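Local atomic coordinates of reticulocyte binding protein (PDB entry 3FAW), a protein that probably hydrolyses the alpha-1,6-glucosidic linkages of pullulan and related alpha-glucans, as a secreted pullulanase attached to the streptococcal cell wall. Residues 440-445 and 454-459; 444-449 and 472-477; 746-751 and 769-774. One frame throughout, in Å; residues are numbered along the deposited sequence.

Contact 1: residues 440-445 and 454-459; sequences DSIKYL and FRFDMM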
loop_
_atom_site.group_PDB
_atom_site.type_symbol
_atom_site.label_atom_id
_atom_site.label_comp_id
_atom_site.label_asym_id
_atom_site.label_seq_id
_atom_site.Cartn_x
_atom_site.Cartn_y
_atom_site.Cartn_z
ATOM N N ASP A 440 -9.694 1.272 13.326
ATOM C CA ASP A 440 -10.854 2.166 13.197
ATOM C C ASP A 440 -10.948 2.805 11.811
ATOM O O ASP A 440 -12.048 2.973 11.287
ATOM C CB ASP A 440 -10.841 3.281 14.251
ATOM C CG ASP A 440 -10.963 2.761 15.674
ATOM O OD1 ASP A 440 -11.503 1.652 15.894
ATOM O OD2 ASP A 440 -10.505 3.482 16.580
ATOM N N SER A 441 -9.808 3.177 11.228
ATOM C CA SER A 441 -9.795 3.745 9.876
ATOM C C SER A 441 -10.182 2.700 8.826
ATOM O O SER A 441 -10.925 3.000 7.894
ATOM C CB SER A 441 -8.437 4.375 9.542
ATOM O OG SER A 441 -7.365 3.543 9.938
ATOM N N ILE A 442 -9.697 1.471 8.991
ATOM C CA ILE A 442 -10.089 0.374 8.106
ATOM C C ILE A 442 -11.599 0.115 8.199
ATOM O O ILE A 442 -12.258 -0.095 7.182
ATOM C CB ILE A 442 -9.295 -0.922 8.408
ATOM C CG1 ILE A 442 -7.828 -0.773 7.978
ATOM C CG2 ILE A 442 -9.931 -2.124 7.705
ATOM C CD1 ILE A 442 -7.590 -0.838 6.470
ATOM N N LYS A 443 -12.147 0.148 9.411
ATOM C CA LYS A 443 -13.591 -0.033 9.612
ATOM C C LYS A 443 -14.405 1.124 9.033
ATOM O O LYS A 443 -15.468 0.911 8.443
ATOM C CB LYS A 443 -13.919 -0.168 11.103
ATOM C CG LYS A 443 -13.523 -1.496 11.727
ATOM C CD LYS A 443 -13.596 -1.430 13.246
ATOM C CE LYS A 443 -15.032 -1.369 13.750
ATOM N NZ LYS A 443 -15.089 -0.971 15.180
ATOM N N TYR A 444 -13.912 2.343 9.220
ATOM C CA TYR A 444 -14.576 3.534 8.688
ATOM C C TYR A 444 -14.580 3.523 7.158
ATOM O O TYR A 444 -15.634 3.669 6.536
ATOM C CB TYR A 444 -13.918 4.813 9.221
ATOM C CG TYR A 444 -14.333 6.073 8.484
ATOM C CD1 TYR A 444 -15.581 6.655 8.694
ATOM C CD2 TYR A 444 -13.478 6.673 7.568
ATOM C CE1 TYR A 444 -15.959 7.815 8.008
ATOM C CE2 TYR A 444 -13.844 7.825 6.884
ATOM C CZ TYR A 444 -15.081 8.391 7.100
ATOM O OH TYR A 444 -15.430 9.539 6.408
ATOM N N LEU A 445 -13.407 3.333 6.557
ATOM C CA LEU A 445 -13.305 3.267 5.100
ATOM C C LEU A 445 -14.172 2.150 4.517
ATOM O O LEU A 445 -14.846 2.354 3.505
ATOM C CB LEU A 445 -11.847 3.106 4.658
ATOM C CG LEU A 445 -10.947 4.311 4.977
ATOM C CD1 LEU A 445 -9.463 3.980 4.762
ATOM C CD2 LEU A 445 -11.364 5.535 4.167
ATOM N N PHE A 454 -8.209 -3.828 0.680
ATOM C CA PHE A 454 -7.132 -2.915 1.065
ATOM C C PHE A 454 -5.768 -3.482 0.686
ATOM O O PHE A 454 -5.553 -4.701 0.759
ATOM C CB PHE A 454 -7.166 -2.655 2.580
ATOM C CG PHE A 454 -8.391 -1.921 3.039
ATOM C CD1 PHE A 454 -8.434 -0.530 3.021
ATOM C CD2 PHE A 454 -9.506 -2.619 3.482
ATOM C CE1 PHE A 454 -9.567 0.148 3.442
ATOM C CE2 PHE A 454 -10.641 -1.950 3.896
ATOM C CZ PHE A 454 -10.675 -0.564 3.875
ATOM N N ARG A 455 -4.856 -2.596 0.283
ATOM C CA ARG A 455 -3.448 -2.951 0.061
ATOM C C ARG A 455 -2.569 -2.227 1.071
ATOM O O ARG A 455 -2.584 -1.005 1.132
ATOM C CB ARG A 455 -2.971 -2.590 -1.354
ATOM C CG ARG A 455 -1.646 -3.272 -1.714
ATOM C CD ARG A 455 -0.622 -2.406 -2.431
ATOM N NE ARG A 455 -0.058 -1.346 -1.605
ATOM C CZ ARG A 455 1.166 -0.826 -1.741
ATOM N NH1 ARG A 455 2.024 -1.258 -2.654
ATOM N NH2 ARG A 455 1.546 0.140 -0.926
ATOM N N PHE A 456 -1.789 -2.980 1.841
ATOM C CA PHE A 456 -0.931 -2.398 2.870
ATOM C C PHE A 456 0.492 -2.135 2.364
ATOM O O PHE A 456 1.174 -3.038 1.892
ATOM C CB PHE A 456 -0.871 -3.298 4.103
ATOM C CG PHE A 456 -2.152 -3.336 4.897
ATOM C CD1 PHE A 456 -2.437 -2.341 5.822
ATOM C CD2 PHE A 456 -3.059 -4.378 4.737
ATOM C CE1 PHE A 456 -3.615 -2.377 6.563
ATOM C CE2 PHE A 456 -4.235 -4.421 5.472
ATOM C CZ PHE A 456 -4.515 -3.423 6.384
ATOM N N ASP A 457 0.916 -0.880 2.474
ATOM C CA ASP A 457 2.274 -0.480 2.152
ATOM C C ASP A 457 3.197 -0.955 3.274
ATOM O O ASP A 457 2.886 -0.782 4.458
ATOM C CB ASP A 457 2.352 1.043 2.008
ATOM C CG ASP A 457 3.650 1.506 1.375
ATOM O OD1 ASP A 457 3.883 1.235 0.176
ATOM O OD2 ASP A 457 4.438 2.156 2.082
ATOM N N MET A 458 4.317 -1.564 2.893
ATOM C CA MET A 458 5.297 -2.087 3.844
ATOM C C MET A 458 4.613 -2.776 5.027
ATOM O O MET A 458 4.867 -2.459 6.195
ATOM C CB MET A 458 6.221 -0.962 4.309
ATOM C CG MET A 458 6.987 -0.317 3.161
ATOM S SD MET A 458 8.318 0.771 3.689
ATOM C CE MET A 458 9.454 -0.401 4.425
ATOM N N MET A 459 3.749 -3.740 4.705
ATOM C CA MET A 459 2.987 -4.478 5.711
ATOM C C MET A 459 3.908 -5.168 6.724
ATOM O O MET A 459 3.525 -5.385 7.872
ATOM C CB MET A 459 2.079 -5.508 5.032
ATOM C CG MET A 459 0.974 -6.048 5.920
ATOM S SD MET A 459 -0.264 -6.986 4.999
ATOM C CE MET A 459 0.749 -8.320 4.358
#
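I442 and F454 carry the apolar packing between helix 432-449 and strand 453-456. CD1 of I442 sits over the middle of one face of the F454 ring, 3.6 Å from the ring centroid and 13° off the ring normal, a well-centred CH-pi contact. With its chi1 of -70°, I442 sets CG1 beside the backbone N and CG2 anti to it, so both branches reach the ring: CD1 covers the face, while CG2 lies 3.9 Å from F454 CE2. L445, one helical turn further on, meets the same ring at its edge, in plane, with CB 3.9 Å from F454 CE1. F456, two residues along the strand, touches the helix more lightly: its CZ approaches I442 CD1 obliquely at 4.0 Å. The ring of F454 also passes the backbone, with CZ 3.7 Å from I442 O. These parts belong to the eight-stranded (beta/alpha)8 barrel: the helix precedes strand 453-456, the fourth of the barrel, and the axes of 440-445 and 454-456 run roughly antiparallel, 11.7 Å apart at their closest. M483 of the next strand touches I442, F454 and F456, so the cluster lies in the layer between barrel and helices. None of the polar bonds links the two segments; R455, on the strand, turns to D457 instead. R455 NH2 gives a bent salt-bridge hydrogen bond, 2.8 Å and 138° at the hydrogen, to the anti lone pair of D457 OD1, which stands slightly out of the guanidinium plane. D389 takes a second salt bridge from the same NH2, and N393 ND2 holds D457 OD2. Relatives in the alpha-amylase family carry their catalytic nucleophile at the end of this strand, in the equivalent arginine-x-aspartate sequence.

Contact 2: residues 444-449 and 472-477; sequences YLTSEF and KEAKAI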
loop_
_atom_site.group_PDB
_atom_site.type_symbol
_atom_site.label_atom_id
_atom_site.label_comp_id
_atom_site.label_asym_id
_atom_site.label_seq_id
_atom_site.Cartn_x
_atom_site.Cartn_y
_atom_site.Cartn_z
ATOM N N TYR A 444 -13.912 2.343 9.220
ATOM C CA TYR A 444 -14.576 3.534 8.688
ATOM C C TYR A 444 -14.580 3.523 7.158
ATOM O O TYR A 444 -15.634 3.669 6.536
ATOM C CB TYR A 444 -13.918 4.813 9.221
ATOM C CG TYR A 444 -14.333 6.073 8.484
ATOM C CD1 TYR A 444 -15.581 6.655 8.694
ATOM C CD2 TYR A 444 -13.478 6.673 7.568
ATOM C CE1 TYR A 444 -15.959 7.815 8.008
ATOM C CE2 TYR A 444 -13.844 7.825 6.884
ATOM C CZ TYR A 444 -15.081 8.391 7.100
ATOM O OH TYR A 444 -15.430 9.539 6.408
ATOM N N LEU A 445 -13.407 3.333 6.557
ATOM C CA LEU A 445 -13.305 3.267 5.100
ATOM C C LEU A 445 -14.172 2.150 4.517
ATOM O O LEU A 445 -14.846 2.354 3.505
ATOM C CB LEU A 445 -11.847 3.106 4.658
ATOM C CG LEU A 445 -10.947 4.311 4.977
ATOM C CD1 LEU A 445 -9.463 3.980 4.762
ATOM C CD2 LEU A 445 -11.364 5.535 4.167
ATOM N N THR A 446 -14.177 0.983 5.164
ATOM C CA THR A 446 -14.983 -0.144 4.688
ATOM C C THR A 446 -16.477 0.171 4.723
ATOM O O THR A 446 -17.158 0.062 3.709
ATOM C CB THR A 446 -14.746 -1.432 5.515
ATOM O OG1 THR A 446 -13.354 -1.757 5.522
ATOM C CG2 THR A 446 -15.520 -2.597 4.921
ATOM N N SER A 447 -16.977 0.556 5.893
ATOM C CA SER A 447 -18.414 0.726 6.094
ATOM C C SER A 447 -18.962 2.022 5.478
ATOM O O SER A 447 -20.083 2.033 4.971
ATOM C CB SER A 447 -18.768 0.648 7.587
ATOM O OG SER A 447 -18.167 1.701 8.314
ATOM N N GLU A 448 -18.174 3.097 5.514
ATOM C CA GLU A 448 -18.624 4.396 4.992
ATOM C C GLU A 448 -18.525 4.477 3.465
ATOM O O GLU A 448 -19.477 4.884 2.802
ATOM C CB GLU A 448 -17.827 5.544 5.626
ATOM C CG GLU A 448 -18.424 6.929 5.380
ATOM C CD GLU A 448 -19.862 7.039 5.858
ATOM O OE1 GLU A 448 -20.143 6.619 6.999
ATOM O OE2 GLU A 448 -20.713 7.541 5.095
ATOM N N PHE A 449 -17.372 4.103 2.913
ATOM C CA PHE A 449 -17.148 4.179 1.460
ATOM C C PHE A 449 -17.435 2.862 0.709
ATOM O O PHE A 449 -17.327 2.810 -0.517
ATOM C CB PHE A 449 -15.728 4.681 1.174
ATOM C CG PHE A 449 -15.500 6.115 1.580
ATOM C CD1 PHE A 449 -15.821 7.156 0.717
ATOM C CD2 PHE A 449 -14.976 6.426 2.831
ATOM C CE1 PHE A 449 -15.614 8.485 1.089
ATOM C CE2 PHE A 449 -14.767 7.748 3.211
ATOM C CZ PHE A 449 -15.085 8.779 2.344
ATOM N N LYS A 472 -10.199 -9.111 10.417
ATOM C CA LYS A 472 -11.359 -9.655 11.123
ATOM C C LYS A 472 -12.519 -8.661 11.112
ATOM O O LYS A 472 -13.644 -9.011 10.749
ATOM C CB LYS A 472 -10.980 -10.022 12.564
ATOM C CG LYS A 472 -12.072 -10.740 13.356
ATOM C CD LYS A 472 -11.593 -11.104 14.754
ATOM C CE LYS A 472 -12.665 -11.845 15.543
ATOM N NZ LYS A 472 -12.237 -12.144 16.938
ATOM N N GLU A 473 -12.219 -7.422 11.489
ATOM C CA GLU A 473 -13.213 -6.348 11.564
ATOM C C GLU A 473 -13.777 -5.975 10.199
ATOM O O GLU A 473 -14.986 -5.778 10.059
ATOM C CB GLU A 473 -12.602 -5.105 12.220
ATOM C CG GLU A 473 -12.266 -5.268 13.706
ATOM C CD GLU A 473 -13.495 -5.325 14.615
ATOM O OE1 GLU A 473 -14.587 -4.880 14.203
ATOM O OE2 GLU A 473 -13.358 -5.810 15.759
ATOM N N ALA A 474 -12.895 -5.861 9.204
ATOM C CA ALA A 474 -13.300 -5.537 7.836
ATOM C C ALA A 474 -14.162 -6.658 7.247
ATOM O O ALA A 474 -15.199 -6.397 6.628
ATOM C CB ALA A 474 -12.069 -5.291 6.963
ATOM N N LYS A 475 -13.734 -7.904 7.455
ATOM C CA LYS A 475 -14.472 -9.057 6.950
ATOM C C LYS A 475 -15.843 -9.189 7.622
ATOM O O LYS A 475 -16.799 -9.622 6.981
ATOM C CB LYS A 475 -13.658 -10.350 7.086
ATOM C CG LYS A 475 -14.452 -11.619 6.753
ATOM C CD LYS A 475 -13.591 -12.720 6.159
ATOM C CE LYS A 475 -13.359 -12.497 4.668
ATOM N NZ LYS A 475 -12.858 -13.726 3.991
ATOM N N ALA A 476 -15.942 -8.797 8.895
ATOM C CA ALA A 476 -17.221 -8.814 9.611
ATOM C C ALA A 476 -18.226 -7.834 9.005
ATOM O O ALA A 476 -19.414 -8.127 8.949
ATOM C CB ALA A 476 -17.017 -8.519 11.096
ATOM N N ILE A 477 -17.747 -6.680 8.547
ATOM C CA ILE A 477 -18.603 -5.702 7.863
ATOM C C ILE A 477 -18.934 -6.173 6.444
ATOM O O ILE A 477 -20.101 -6.175 6.043
ATOM C CB ILE A 477 -17.934 -4.311 7.777
ATOM C CG1 ILE A 477 -17.667 -3.749 9.176
ATOM C CG2 ILE A 477 -18.813 -3.338 6.989
ATOM C CD1 ILE A 477 -16.725 -2.554 9.185
#
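T446 and I477 join two consecutive outer helices of the (beta/alpha)8 barrel, 432-449 and 464-477. T446 CG2 lies 4.0 Å from I477 CG2, methyl against methyl. In T446 a chi1 of -55° puts CG2 anti to the backbone N and leaves OG1 on the other branch, next to that N. OG1 comes 4.0 Å from A474 CB, a purely packing approach, since its hydrogen-bond partner is I442 O, one turn back in its own helix. The two segments run nearly parallel, at 15° with axes 9.6 Å apart, as expected of neighbouring helices that each lead toward the next strand of a parallel barrel; strand 453-456 lies between them in the chain. At A474 the backbones come nearest, with the CA atoms of T446 and A474 6.5 Å apart. Farther out, S447 CB touches I477 on two branches, CG2 at 4.0 Å and CD1 at 4.1 Å, while S447 OG turns back to K443 O. Toward the barrel, T446 also packs on F454 and on M481 of the loop before strand 482-485, whereas I477 and S447 form the partly exposed outer margin.

Contact 3: residues 746-751 and 769-774; sequences GDIYAV and KHLLKG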
loop_
_atom_site.group_PDB
_atom_site.type_symbol
_atom_site.label_atom_id
_atom_site.label_comp_id
_atom_site.label_asym_id
_atom_site.label_seq_id
_atom_site.Cartn_x
_atom_site.Cartn_y
_atom_site.Cartn_z
ATOM N N GLY A 746 -13.343 -30.538 -16.011
ATOM C CA GLY A 746 -12.318 -31.391 -16.623
ATOM C C GLY A 746 -12.425 -31.468 -18.162
ATOM O O GLY A 746 -11.986 -32.461 -18.753
ATOM N N ASP A 747 -12.830 -30.383 -18.834
ATOM C CA ASP A 747 -11.881 -29.415 -19.515
ATOM C C ASP A 747 -10.403 -29.275 -19.126
ATOM O O ASP A 747 -10.064 -28.973 -17.982
ATOM C CB ASP A 747 -12.532 -28.032 -19.664
ATOM C CG ASP A 747 -13.867 -28.090 -20.394
ATOM O OD1 ASP A 747 -14.331 -29.207 -20.717
ATOM O OD2 ASP A 747 -14.454 -27.015 -20.635
ATOM N N ILE A 748 -9.546 -29.466 -20.137
ATOM C CA ILE A 748 -8.087 -29.386 -20.001
ATOM C C ILE A 748 -7.527 -28.162 -20.738
ATOM O O ILE A 748 -7.907 -27.897 -21.879
ATOM C CB ILE A 748 -7.403 -30.665 -20.570
ATOM C CG1 ILE A 748 -7.773 -31.896 -19.732
ATOM C CG2 ILE A 748 -5.881 -30.504 -20.610
ATOM C CD1 ILE A 748 -7.460 -33.225 -20.420
ATOM N N TYR A 749 -6.616 -27.437 -20.086
ATOM C CA TYR A 749 -5.934 -26.282 -20.685
ATOM C C TYR A 749 -4.415 -26.438 -20.592
ATOM O O TYR A 749 -3.884 -26.686 -19.510
ATOM C CB TYR A 749 -6.349 -24.984 -19.982
ATOM C CG TYR A 749 -7.799 -24.602 -20.186
ATOM C CD1 TYR A 749 -8.167 -23.671 -21.152
ATOM C CD2 TYR A 749 -8.804 -25.170 -19.408
ATOM C CE1 TYR A 749 -9.503 -23.320 -21.344
ATOM C CE2 TYR A 749 -10.142 -24.827 -19.593
ATOM C CZ TYR A 749 -10.484 -23.901 -20.561
ATOM O OH TYR A 749 -11.808 -23.560 -20.744
ATOM N N ALA A 750 -3.721 -26.287 -21.722
ATOM C CA ALA A 750 -2.254 -26.370 -21.757
ATOM C C ALA A 750 -1.649 -25.057 -22.243
ATOM O O ALA A 750 -2.027 -24.557 -23.303
ATOM C CB ALA A 750 -1.805 -27.514 -22.653
ATOM N N VAL A 751 -0.706 -24.519 -21.468
ATOM C CA VAL A 751 -0.037 -23.250 -21.780
ATOM C C VAL A 751 1.420 -23.495 -22.180
ATOM O O VAL A 751 2.164 -24.149 -21.449
ATOM C CB VAL A 751 -0.041 -22.294 -20.559
ATOM C CG1 VAL A 751 0.520 -20.921 -20.950
ATOM C CG2 VAL A 751 -1.445 -22.160 -19.976
ATOM N N LYS A 769 -0.116 -36.438 -25.572
ATOM C CA LYS A 769 -0.497 -36.527 -26.993
ATOM C C LYS A 769 -1.942 -36.090 -27.253
ATOM O O LYS A 769 -2.266 -35.610 -28.340
ATOM C CB LYS A 769 -0.292 -37.953 -27.536
ATOM C CG LYS A 769 -1.213 -39.008 -26.924
ATOM C CD LYS A 769 -0.989 -40.380 -27.539
ATOM C CE LYS A 769 -2.008 -41.382 -27.026
ATOM N NZ LYS A 769 -1.846 -42.728 -27.648
ATOM N N HIS A 770 -2.800 -36.267 -26.252
ATOM C CA HIS A 770 -4.204 -35.849 -26.328
ATOM C C HIS A 770 -4.385 -34.352 -26.628
ATOM O O HIS A 770 -5.442 -33.937 -27.104
ATOM C CB HIS A 770 -4.922 -36.204 -25.021
ATOM C CG HIS A 770 -4.395 -35.475 -23.824
ATOM N ND1 HIS A 770 -4.989 -34.334 -23.332
ATOM C CD2 HIS A 770 -3.326 -35.716 -23.028
ATOM C CE1 HIS A 770 -4.311 -33.906 -22.283
ATOM N NE2 HIS A 770 -3.297 -34.726 -22.077
ATOM N N LEU A 771 -3.357 -33.550 -26.347
ATOM C CA LEU A 771 -3.392 -32.109 -26.606
ATOM C C LEU A 771 -3.390 -31.760 -28.096
ATOM O O LEU A 771 -3.841 -30.680 -28.480
ATOM C CB LEU A 771 -2.209 -31.415 -25.920
ATOM C CG LEU A 771 -2.159 -31.473 -24.392
ATOM C CD1 LEU A 771 -0.892 -30.786 -23.881
ATOM C CD2 LEU A 771 -3.407 -30.843 -23.781
ATOM N N LEU A 772 -2.890 -32.669 -28.934
ATOM C CA LEU A 772 -2.860 -32.453 -30.385
ATOM C C LEU A 772 -4.262 -32.427 -31.015
ATOM O O LEU A 772 -4.427 -31.944 -32.133
ATOM C CB LEU A 772 -1.997 -33.521 -31.073
ATOM C CG LEU A 772 -0.502 -33.481 -30.737
ATOM C CD1 LEU A 772 0.167 -34.797 -31.098
ATOM C CD2 LEU A 772 0.184 -32.314 -31.439
ATOM N N LYS A 773 -5.257 -32.944 -30.292
ATOM C CA LYS A 773 -6.655 -32.942 -30.746
ATOM C C LYS A 773 -7.435 -31.710 -30.278
ATOM O O LYS A 773 -8.611 -31.560 -30.606
ATOM C CB LYS A 773 -7.371 -34.200 -30.244
ATOM C CG LYS A 773 -6.748 -35.522 -30.697
ATOM C CD LYS A 773 -6.922 -35.780 -32.194
ATOM C CE LYS A 773 -8.380 -35.975 -32.587
ATOM N NZ LYS A 773 -8.516 -36.508 -33.970
ATOM N N GLY A 774 -6.781 -30.838 -29.514
ATOM C CA GLY A 774 -7.431 -29.663 -28.938
ATOM C C GLY A 774 -7.497 -28.462 -29.865
ATOM O O GLY A 774 -7.014 -28.502 -30.995
#
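Strand 748-751 faces the short 3-10 segment 769-773 with backbones well apart: the nearest pair of CA atoms, A750 and L771, is 7.6 Å apart, and the gap is bridged by side chains. I748 and A750, two residues apart, point from the same face of the strand toward that segment, while Y749 between them points away; its side chain packs on T704 and A706. A750 CB meets L771 CD1 at 3.6 Å, with the second methyl, CD2, close behind at 3.9 Å. L771 CD2 also reaches I748 CG2, 4.0 Å away, so CD2 bridges the two strand residues while CD1 lies on A750. Chi1 of L771, -63°, holds CG beside its backbone N and carries the fork forward, although its CB starts off at a slant. I748 CD1 is 3.7 Å from H770 CE1 and comes at the imidazole obliquely, the two side chains crossing at about a right angle. The imidazole is supported from within its own segment, as L771 CG lies 3.9 Å above the ring plane, offset toward the rim. This belongs to the C-terminal domain of the enzyme, where strand 748-754 runs within an antiparallel sheet and the 3-10 turn leads into its edge strand 775-778. Q740 of the adjoining strand borders I748, H770 and L771, and V813 and I722 close around the leucine. Contact between the two segments is carbon against carbon apart from the nearby ring nitrogen ND1, so between them the match rests on shape and on burial of L771 and A750, without directional bonds.

Contacts 1 and 2 are two sides of one layer in the catalytic barrel. Both use helix 432-449, with centres about 10 Å apart, and F454 CE2 touches T446 OG1 at 3.2 Å between them. Contact 1 is wholly buried and aromatic, between helix and strand; contact 2, farther out, swaps rings for small and branched residues between parallel helices and is only partly buried. Contact 3 is separate, in the C-terminal domain, its nearest atoms about 26 Å from either. It too is partly buried, but sets aliphatic groups and an imidazole between a strand and a turn. In all three the segments are joined by packing; the hydroxyls of S441, T446 and S447 bond elsewhere.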